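Local coordinates for Serine/threonine/tyrosine-interacting protein (Homo sapiens, PDB 2R0B) that is a catalytically inactive phosphatase that anchors the kinases ERK1 and ERK2 in the nucleus and keeps FBXW7 from assembling into its SCF ubiquitin ligase, at residues Ile38-Asn43 with Ile101-Ala106; Asn47-Asn52 with His96-Ile101; Leu60-Ala65 with Pro77-Phe82. All blocks are in the same frame, centred on the assembly; numbering follows the deposited sequence.

Reading from the N terminus, the end of strand 36-41 and the residues just after it supply Ile38-Asn43, and contact 1 closes the widest loop by bringing them against Ile101-Ala106 at the start of helix 103-116. Contact 2 is nested inside that loop: Asn47-Asn52, in the connection after strand 36-41, meets His96-Ile101, whose last residue also begins the second segment of contact 1. Innermost is contact 3, in which strand 58-63 meets helix 76-88, and none of the three loops cross. Contacts 1 and 2 both reach the sulfate in the phosphate-binding loop, while contact 3 fixes a helix to the sheet. Strands 36-41 and 58-63, neighbours in that sheet, tie contacts 1 and 3 together.

Contact 1: Ile38-Asn43 with Ile101-Ala106; sequences ICIRQN and ISRSAA. With SO4 (sulfate ion), chain B.
Ile40 lays its CG2 methyl against the root of the Arg103 side chain, and Arg103 is the one to trace outward. Its CB sits 3.9 Å from Ile40 CG2, with the sulfate close by. The next carbon, Arg103 CG, is 3.3 Å from sulfate O2. CD still brushes Ile40 CG2, and here the chain bends (chi3 -72°), which carries the guanidinium round to the anion. Arg103 NE donates to sulfate O2 at 2.8 Å along a nearly straight N-H line (169°), and the backbone N of Arg103 donates to the same oxygen. Arg103 NH2 takes sulfate O3 at 2.8 Å. The sulfur lies in the guanidinium plane, so NE and NH2 grip the anion side-on along one edge.

This is the phosphate-binding loop of the dual-specificity phosphatase-like domain, of the protein-tyrosine phosphatase fold, where the signature arginine leads into a helix. The sulfate, probably from the crystallisation liquor, occupies what in active relatives would be the substrate phosphate position. Ile101 N and Ser102 N both donate to its O1. Ser104 holds O4 twice, through its backbone N and through OG at 2.7 Å from sulfate O4. The backbone amides gathered at the start of helix 103-116 would be expected to stabilise the negative charge.

Behind this ring of donors, the CD1 methyl of Ile40 from the central sheet packs 3.8 Å from Ser104 CA. At the far end of the arginine, Arg103 NH1 comes 3.7 Å from Gln42 CG, where the two side chains cross at about a right angle, amide and guanidinium planes 70° apart. The polar partners of Arg103 NH1 are instead Glu45, in a salt bridge, and the carbonyl oxygen of Ile64, and the same Glu45 carboxylate oxygen also accepts the Gln42 backbone N-H.

Contact 2: Asn47-Asn52 with His96-Ile101; sequences NFIKPN and HGNAGI. With SO4 (sulfate ion), chain B.
The outer wall of the phosphate-binding loop is where Ile49 and Phe48 meet His96, Gly97 and Asn98. Ile49 does most of the touching with two methyls. Ile49 CD1 reaches Asn98 CB at 3.5 Å, the two side chains crossing at about a right angle. Ile49 CG2 comes to the edge of the imidazole, near its plane, 3.6 Å from His96 CE1.

Phe48 presents its own edge, with Phe48 CZ 3.6 Å from Asn98 ND2, and the ring and amide planes stand 77° apart. Asn98 CG swings anti to the backbone N (chi1 179°), holding the amide toward that edge. The polar partner of Asn98 ND2 is the Glu45 carboxylate.

The imidazole is fixed at both nitrogens. His96 ND1 donates to the in-plane lone pair of Gly97 O at 3.0 Å, almost straight (171°). His96 NE2 is 2.7 Å from a water that donates to Lys50 O. With an alanine here, Gly97 O would probably lose its in-plane donor and the water its ring partner, and a gap open beside Ile49 CG2.

Inside, Asn98 N binds sulfate O3 at 2.8 Å, joined there by Ala99 N. Gly97 stands where active phosphatases carry the nucleophilic cysteine; a CB on it would collide with sulfate O4. Histidine, five intervening residues after the cysteine position, and a closing arginine make up the signature of the protein-tyrosine phosphatases, kept here without the cysteine.

Contact 3: Leu60-Ala65 with Pro77-Phe82; sequences LVLDIA and PMTKEF
Leu60 puts its CB squarely over one face of the Phe82 ring, 3.8 Å from CB to the ring centroid and only 9° off the normal, a clear CH-pi contact. Its CG lies anti to the backbone N (chi1 179°), which sends the leucine's branches past the ring toward the helix. Leu60 CD2 then settles between Phe82 and Met78, at 3.9 Å from Met78 CG. One turn of helix is thus touched by a single leucine, with CD2 also near the Thr79 methyl.

Two residues on, Leu62 reaches the helix with its two methyls alone. Leu62 CD1 meets Thr79 CG2 at 3.7 Å, the closest touch between the two segments. Leu62 CD2 lies 4.0 Å from Met78 SD, though Met78 has two conformations, and its contacts with both leucines are those of one of them. Thr79 turns its methyl to the leucines, while its OG1 makes weak hydrogen bonds back to the carbonyls of Phe75 and Phe76.

The next shell sets these groups in place. Leu60 and Leu62 are held by backbone hydrogen bonds to strand 36-41, Phe82 packs edge-to-face with His36, and Phe107 of helix 103-116 backs both Leu62 and Thr79. Strand 60-63 and helix segment 77-82 run nearly antiparallel, at 163°, with their axes 10.8 Å apart. This is a strand and the following helix of a beta-alpha-beta unit: the chain leaves the outer strand 58-63, returns through helix 76-88 and re-enters the sheet as strand 93-96, parallel to the first.

No hydrogen bond or salt bridge joins the two segments. Helix and strand are therefore held together here by methyls and a ring face, with the Met78 thioether added in one of its conformers, and by the burial of apolar surface.

Contact 1: Ile38-Asn43 with Ile101-Ala106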
# COMPACT_ATOMS: atom_id res chain seq x y z
N ILE A 38 -1.01 -3.27 5.71
CA ILE A 38 -2.07 -3.53 4.73
C ILE A 38 -1.52 -4.67 3.86
O ILE A 38 -0.52 -4.50 3.18
CB ILE A 38 -2.44 -2.30 3.87
CG1 ILE A 38 -2.93 -1.15 4.75
CG2 ILE A 38 -3.55 -2.68 2.86
CD1 ILE A 38 -3.32 0.11 3.97
N CYS A 39 -2.18 -5.82 3.92
CA CYS A 39 -1.73 -7.04 3.23
C CYS A 39 -2.69 -7.31 2.07
O CYS A 39 -3.86 -7.66 2.31
CB CYS A 39 -1.72 -8.18 4.26
SG CYS A 39 -1.61 -9.87 3.57
N ILE A 40 -2.25 -7.08 0.83
CA ILE A 40 -3.13 -7.13 -0.34
C ILE A 40 -2.79 -8.37 -1.16
O ILE A 40 -1.64 -8.59 -1.49
CB ILE A 40 -2.93 -5.90 -1.26
CG1 ILE A 40 -3.29 -4.60 -0.54
CG2 ILE A 40 -3.76 -6.08 -2.57
CD1 ILE A 40 -2.51 -3.38 -1.08
N ARG A 41 -3.81 -9.15 -1.52
CA ARG A 41 -3.62 -10.38 -2.29
C ARG A 41 -4.96 -10.88 -2.81
O ARG A 41 -6.01 -10.48 -2.28
CB ARG A 41 -2.93 -11.44 -1.41
CG ARG A 41 -3.82 -12.25 -0.45
CD ARG A 41 -4.64 -11.46 0.56
NE ARG A 41 -5.47 -12.37 1.34
CZ ARG A 41 -6.68 -12.79 0.99
NH1 ARG A 41 -7.32 -13.66 1.77
NH2 ARG A 41 -7.26 -12.36 -0.13
N GLN A 42 -4.93 -11.72 -3.85
CA GLN A 42 -6.11 -12.47 -4.30
C GLN A 42 -6.28 -13.64 -3.36
O GLN A 42 -5.32 -14.11 -2.78
CB GLN A 42 -5.89 -13.10 -5.68
CG GLN A 42 -5.62 -12.20 -6.84
CD GLN A 42 -5.57 -13.01 -8.14
OE1 GLN A 42 -4.49 -13.31 -8.65
NE2 GLN A 42 -6.74 -13.39 -8.64
N ASN A 43 -7.49 -14.18 -3.28
CA ASN A 43 -7.69 -15.34 -2.43
C ASN A 43 -6.78 -16.51 -2.83
O ASN A 43 -6.27 -17.22 -1.96
CB ASN A 43 -9.16 -15.75 -2.40
CG ASN A 43 -10.03 -14.72 -1.71
OD1 ASN A 43 -9.62 -14.08 -0.74
ND2 ASN A 43 -11.26 -14.55 -2.23
N ILE A 101 4.19 -3.75 -6.99
CA ILE A 101 4.30 -3.04 -8.26
C ILE A 101 3.02 -2.32 -8.65
O ILE A 101 3.06 -1.17 -9.09
CB ILE A 101 4.75 -3.97 -9.39
CG1 ILE A 101 6.20 -4.40 -9.12
CG2 ILE A 101 4.59 -3.31 -10.77
CD1 ILE A 101 6.78 -5.34 -10.16
N SER A 102 1.89 -3.02 -8.54
CA SER A 102 0.65 -2.53 -9.12
C SER A 102 -0.44 -2.23 -8.11
O SER A 102 -0.79 -1.07 -7.94
CB SER A 102 0.13 -3.48 -10.18
OG SER A 102 -1.07 -2.94 -10.73
N ARG A 103 -1.01 -3.25 -7.47
CA ARG A 103 -2.03 -3.03 -6.42
C ARG A 103 -1.53 -2.20 -5.22
O ARG A 103 -2.10 -1.15 -4.84
CB ARG A 103 -2.56 -4.39 -5.91
CG ARG A 103 -3.25 -5.26 -7.01
CD ARG A 103 -3.49 -6.71 -6.59
NE ARG A 103 -2.23 -7.46 -6.54
CZ ARG A 103 -2.13 -8.75 -6.24
NH1 ARG A 103 -3.22 -9.49 -6.00
NH2 ARG A 103 -0.93 -9.32 -6.22
N SER A 104 -0.45 -2.68 -4.62
CA SER A 104 0.12 -2.02 -3.45
C SER A 104 0.54 -0.58 -3.77
O SER A 104 0.21 0.36 -3.01
CB SER A 104 1.27 -2.85 -2.90
OG SER A 104 2.18 -3.13 -3.93
N ALA A 105 1.20 -0.40 -4.92
CA ALA A 105 1.62 0.93 -5.34
C ALA A 105 0.42 1.84 -5.51
O ALA A 105 0.46 3.00 -5.09
CB ALA A 105 2.42 0.89 -6.63
N ALA A 106 -0.66 1.34 -6.12
CA ALA A 106 -1.84 2.19 -6.32
C ALA A 106 -2.42 2.70 -4.98
O ALA A 106 -2.81 3.87 -4.87
CB ALA A 106 -2.92 1.46 -7.13
S SO4 B . 1.16 -6.06 -6.59
O1 SO4 B . 2.26 -5.75 -7.50
O2 SO4 B . -0.06 -5.91 -7.37
O3 SO4 B . 1.21 -7.45 -6.14
O4 SO4 B . 1.16 -5.18 -5.42

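Contact 2: Asn47-Asn52 with His96-Ile101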
# COMPACT_ATOMS: atom_id res chain seq x y z
N ASN A 47 -2.23 -18.60 0.22
CA ASN A 47 -1.25 -19.59 0.72
C ASN A 47 0.13 -19.01 1.04
O ASN A 47 0.82 -19.51 1.93
CB ASN A 47 -1.10 -20.81 -0.22
CG ASN A 47 -0.79 -20.43 -1.68
OD1 ASN A 47 -1.20 -19.38 -2.19
ND2 ASN A 47 -0.08 -21.33 -2.39
N PHE A 48 0.55 -17.98 0.31
CA PHE A 48 1.87 -17.41 0.57
C PHE A 48 1.85 -15.93 0.94
O PHE A 48 2.87 -15.40 1.38
CB PHE A 48 2.86 -17.69 -0.58
CG PHE A 48 2.54 -16.97 -1.87
CD1 PHE A 48 3.26 -15.86 -2.25
CD2 PHE A 48 1.58 -17.46 -2.74
CE1 PHE A 48 3.03 -15.22 -3.45
CE2 PHE A 48 1.32 -16.81 -3.96
CZ PHE A 48 2.04 -15.68 -4.32
N ILE A 49 0.70 -15.27 0.76
CA ILE A 49 0.56 -13.86 1.14
C ILE A 49 -0.55 -13.74 2.19
O ILE A 49 -1.75 -13.84 1.88
CB ILE A 49 0.25 -12.93 -0.04
CG1 ILE A 49 1.25 -13.10 -1.18
CG2 ILE A 49 0.29 -11.45 0.42
CD1 ILE A 49 0.85 -12.31 -2.40
N LYS A 50 -0.13 -13.51 3.42
CA LYS A 50 -1.03 -13.57 4.56
C LYS A 50 -0.42 -12.89 5.79
O LYS A 50 0.78 -12.64 5.83
CB LYS A 50 -1.33 -15.04 4.88
CG LYS A 50 -0.20 -15.74 5.63
CD LYS A 50 -0.53 -17.19 5.89
CE LYS A 50 0.07 -18.10 4.85
NZ LYS A 50 1.53 -18.38 5.10
N PRO A 51 -1.25 -12.55 6.79
CA PRO A 51 -0.67 -12.01 8.03
C PRO A 51 0.20 -13.05 8.73
O PRO A 51 -0.26 -14.19 8.96
CB PRO A 51 -1.90 -11.68 8.87
CG PRO A 51 -2.97 -11.48 7.89
CD PRO A 51 -2.72 -12.51 6.84
N ASN A 52 1.44 -12.69 9.02
CA ASN A 52 2.35 -13.62 9.68
C ASN A 52 2.60 -13.39 11.16
O ASN A 52 3.25 -14.22 11.83
CB ASN A 52 3.69 -13.70 8.94
CG ASN A 52 3.54 -14.26 7.55
OD1 ASN A 52 3.07 -15.39 7.36
ND2 ASN A 52 3.96 -13.48 6.56
N HIS A 96 1.85 -3.81 1.48
CA HIS A 96 2.48 -4.78 0.61
C HIS A 96 1.45 -5.52 -0.23
O HIS A 96 0.28 -5.65 0.16
CB HIS A 96 3.40 -5.75 1.40
CG HIS A 96 2.68 -6.85 2.11
ND1 HIS A 96 2.13 -7.93 1.45
CD2 HIS A 96 2.41 -7.03 3.43
CE1 HIS A 96 1.56 -8.74 2.33
NE2 HIS A 96 1.72 -8.22 3.54
N GLY A 97 1.90 -5.96 -1.41
CA GLY A 97 1.09 -6.79 -2.27
C GLY A 97 1.84 -8.10 -2.45
O GLY A 97 2.37 -8.66 -1.48
N ASN A 98 1.90 -8.58 -3.69
CA ASN A 98 2.76 -9.69 -4.04
C ASN A 98 4.11 -9.13 -4.47
O ASN A 98 5.12 -9.28 -3.76
CB ASN A 98 2.08 -10.52 -5.14
CG ASN A 98 2.90 -11.69 -5.61
OD1 ASN A 98 4.12 -11.72 -5.43
ND2 ASN A 98 2.24 -12.67 -6.26
N ALA A 99 4.12 -8.42 -5.60
CA ALA A 99 5.33 -7.86 -6.19
C ALA A 99 5.64 -6.44 -5.69
O ALA A 99 6.77 -6.00 -5.83
CB ALA A 99 5.26 -7.86 -7.75
N GLY A 100 4.66 -5.73 -5.10
CA GLY A 100 4.88 -4.33 -4.73
C GLY A 100 4.98 -3.44 -5.97
O GLY A 100 5.76 -2.48 -6.01
N ILE A 101 4.19 -3.75 -6.99
CA ILE A 101 4.30 -3.04 -8.26
C ILE A 101 3.02 -2.32 -8.65
O ILE A 101 3.06 -1.17 -9.09
CB ILE A 101 4.75 -3.97 -9.39
CG1 ILE A 101 6.20 -4.40 -9.12
CG2 ILE A 101 4.59 -3.31 -10.77
CD1 ILE A 101 6.78 -5.34 -10.16
S SO4 B . 1.16 -6.06 -6.59
O1 SO4 B . 2.26 -5.75 -7.50
O2 SO4 B . -0.06 -5.91 -7.37
O3 SO4 B . 1.21 -7.45 -6.14
O4 SO4 B . 1.16 -5.18 -5.42
O HOH W 1 1.92 -10.12 5.41

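Contact 3: Leu60-Ala65 with Pro77-Phe82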
# COMPACT_ATOMS: atom_id res chain seq x y z
N LEU A 60 -4.78 -4.99 7.84
CA LEU A 60 -5.93 -4.78 6.98
C LEU A 60 -5.71 -5.64 5.75
O LEU A 60 -4.79 -5.39 4.97
CB LEU A 60 -6.07 -3.30 6.61
CG LEU A 60 -7.22 -2.94 5.68
CD1 LEU A 60 -8.52 -3.28 6.39
CD2 LEU A 60 -7.25 -1.45 5.33
N VAL A 61 -6.51 -6.69 5.59
CA VAL A 61 -6.33 -7.65 4.47
C VAL A 61 -7.35 -7.35 3.38
O VAL A 61 -8.56 -7.31 3.63
CB VAL A 61 -6.47 -9.12 4.95
CG1 VAL A 61 -6.37 -10.09 3.77
CG2 VAL A 61 -5.43 -9.45 6.00
N LEU A 62 -6.85 -7.13 2.16
CA LEU A 62 -7.69 -6.73 1.03
C LEU A 62 -7.59 -7.77 -0.07
O LEU A 62 -6.52 -7.97 -0.66
CB LEU A 62 -7.29 -5.35 0.47
CG LEU A 62 -7.36 -4.14 1.40
CD1 LEU A 62 -6.85 -2.86 0.72
CD2 LEU A 62 -8.76 -3.91 1.97
N ASP A 63 -8.72 -8.42 -0.32
CA ASP A 63 -8.82 -9.40 -1.39
C ASP A 63 -9.00 -8.65 -2.72
O ASP A 63 -10.11 -8.21 -3.08
CB ASP A 63 -9.98 -10.34 -1.07
CG ASP A 63 -10.37 -11.24 -2.23
OD1 ASP A 63 -9.53 -11.47 -3.12
OD2 ASP A 63 -11.53 -11.74 -2.24
N ILE A 64 -7.90 -8.48 -3.44
CA ILE A 64 -7.87 -7.67 -4.67
C ILE A 64 -7.06 -8.38 -5.75
O ILE A 64 -5.95 -8.83 -5.46
CB ILE A 64 -7.21 -6.27 -4.42
CG1 ILE A 64 -8.06 -5.44 -3.45
CG2 ILE A 64 -6.97 -5.53 -5.76
CD1 ILE A 64 -7.48 -4.15 -2.96
N ALA A 65 -7.62 -8.50 -6.96
CA ALA A 65 -6.87 -9.00 -8.12
C ALA A 65 -6.11 -7.89 -8.84
O ALA A 65 -6.59 -6.75 -8.91
CB ALA A 65 -7.81 -9.67 -9.08
N PRO A 77 -11.20 5.02 0.65
CA PRO A 77 -11.52 5.64 1.95
C PRO A 77 -11.06 4.82 3.15
O PRO A 77 -10.54 5.40 4.10
CB PRO A 77 -13.07 5.79 1.89
CG PRO A 77 -13.34 5.89 0.38
CD PRO A 77 -12.40 4.85 -0.19
N MET A 78 -11.20 3.49 3.05
CA MET A 78 -10.83 2.53 4.09
C MET A 78 -9.33 2.62 4.38
O MET A 78 -8.90 2.70 5.53
CB MET A 78 -11.21 1.11 3.61
CG MET A 78 -10.83 -0.08 4.52
SD MET A 78 -11.45 -1.70 3.92
CE MET A 78 -13.18 -1.38 3.56
N THR A 79 -8.53 2.58 3.32
CA THR A 79 -7.08 2.55 3.52
C THR A 79 -6.54 3.90 3.99
O THR A 79 -5.61 3.94 4.80
CB THR A 79 -6.32 2.03 2.29
OG1 THR A 79 -6.57 2.89 1.18
CG2 THR A 79 -6.80 0.60 1.98
N LYS A 80 -7.14 4.99 3.51
CA LYS A 80 -6.79 6.33 3.99
C LYS A 80 -7.03 6.46 5.51
O LYS A 80 -6.16 6.93 6.25
CB LYS A 80 -7.58 7.39 3.21
CG LYS A 80 -7.63 8.83 3.80
CD LYS A 80 -6.36 9.63 3.60
CE LYS A 80 -6.54 11.10 4.06
NZ LYS A 80 -5.27 11.66 4.63
N GLU A 81 -8.20 6.00 5.96
CA GLU A 81 -8.56 5.97 7.38
C GLU A 81 -7.57 5.12 8.19
O GLU A 81 -7.09 5.55 9.25
CB GLU A 81 -10.01 5.48 7.54
CG GLU A 81 -10.47 5.14 8.96
CD GLU A 81 -11.91 4.63 9.00
OE1 GLU A 81 -12.24 3.69 8.25
OE2 GLU A 81 -12.70 5.19 9.80
N PHE A 82 -7.21 3.96 7.66
CA PHE A 82 -6.33 3.01 8.34
C PHE A 82 -4.93 3.62 8.52
O PHE A 82 -4.36 3.60 9.63
CB PHE A 82 -6.29 1.70 7.55
CG PHE A 82 -5.46 0.60 8.19
CD1 PHE A 82 -5.98 -0.20 9.20
CD2 PHE A 82 -4.18 0.31 7.73
CE1 PHE A 82 -5.25 -1.22 9.77
CE2 PHE A 82 -3.44 -0.73 8.28
CZ PHE A 82 -3.98 -1.50 9.30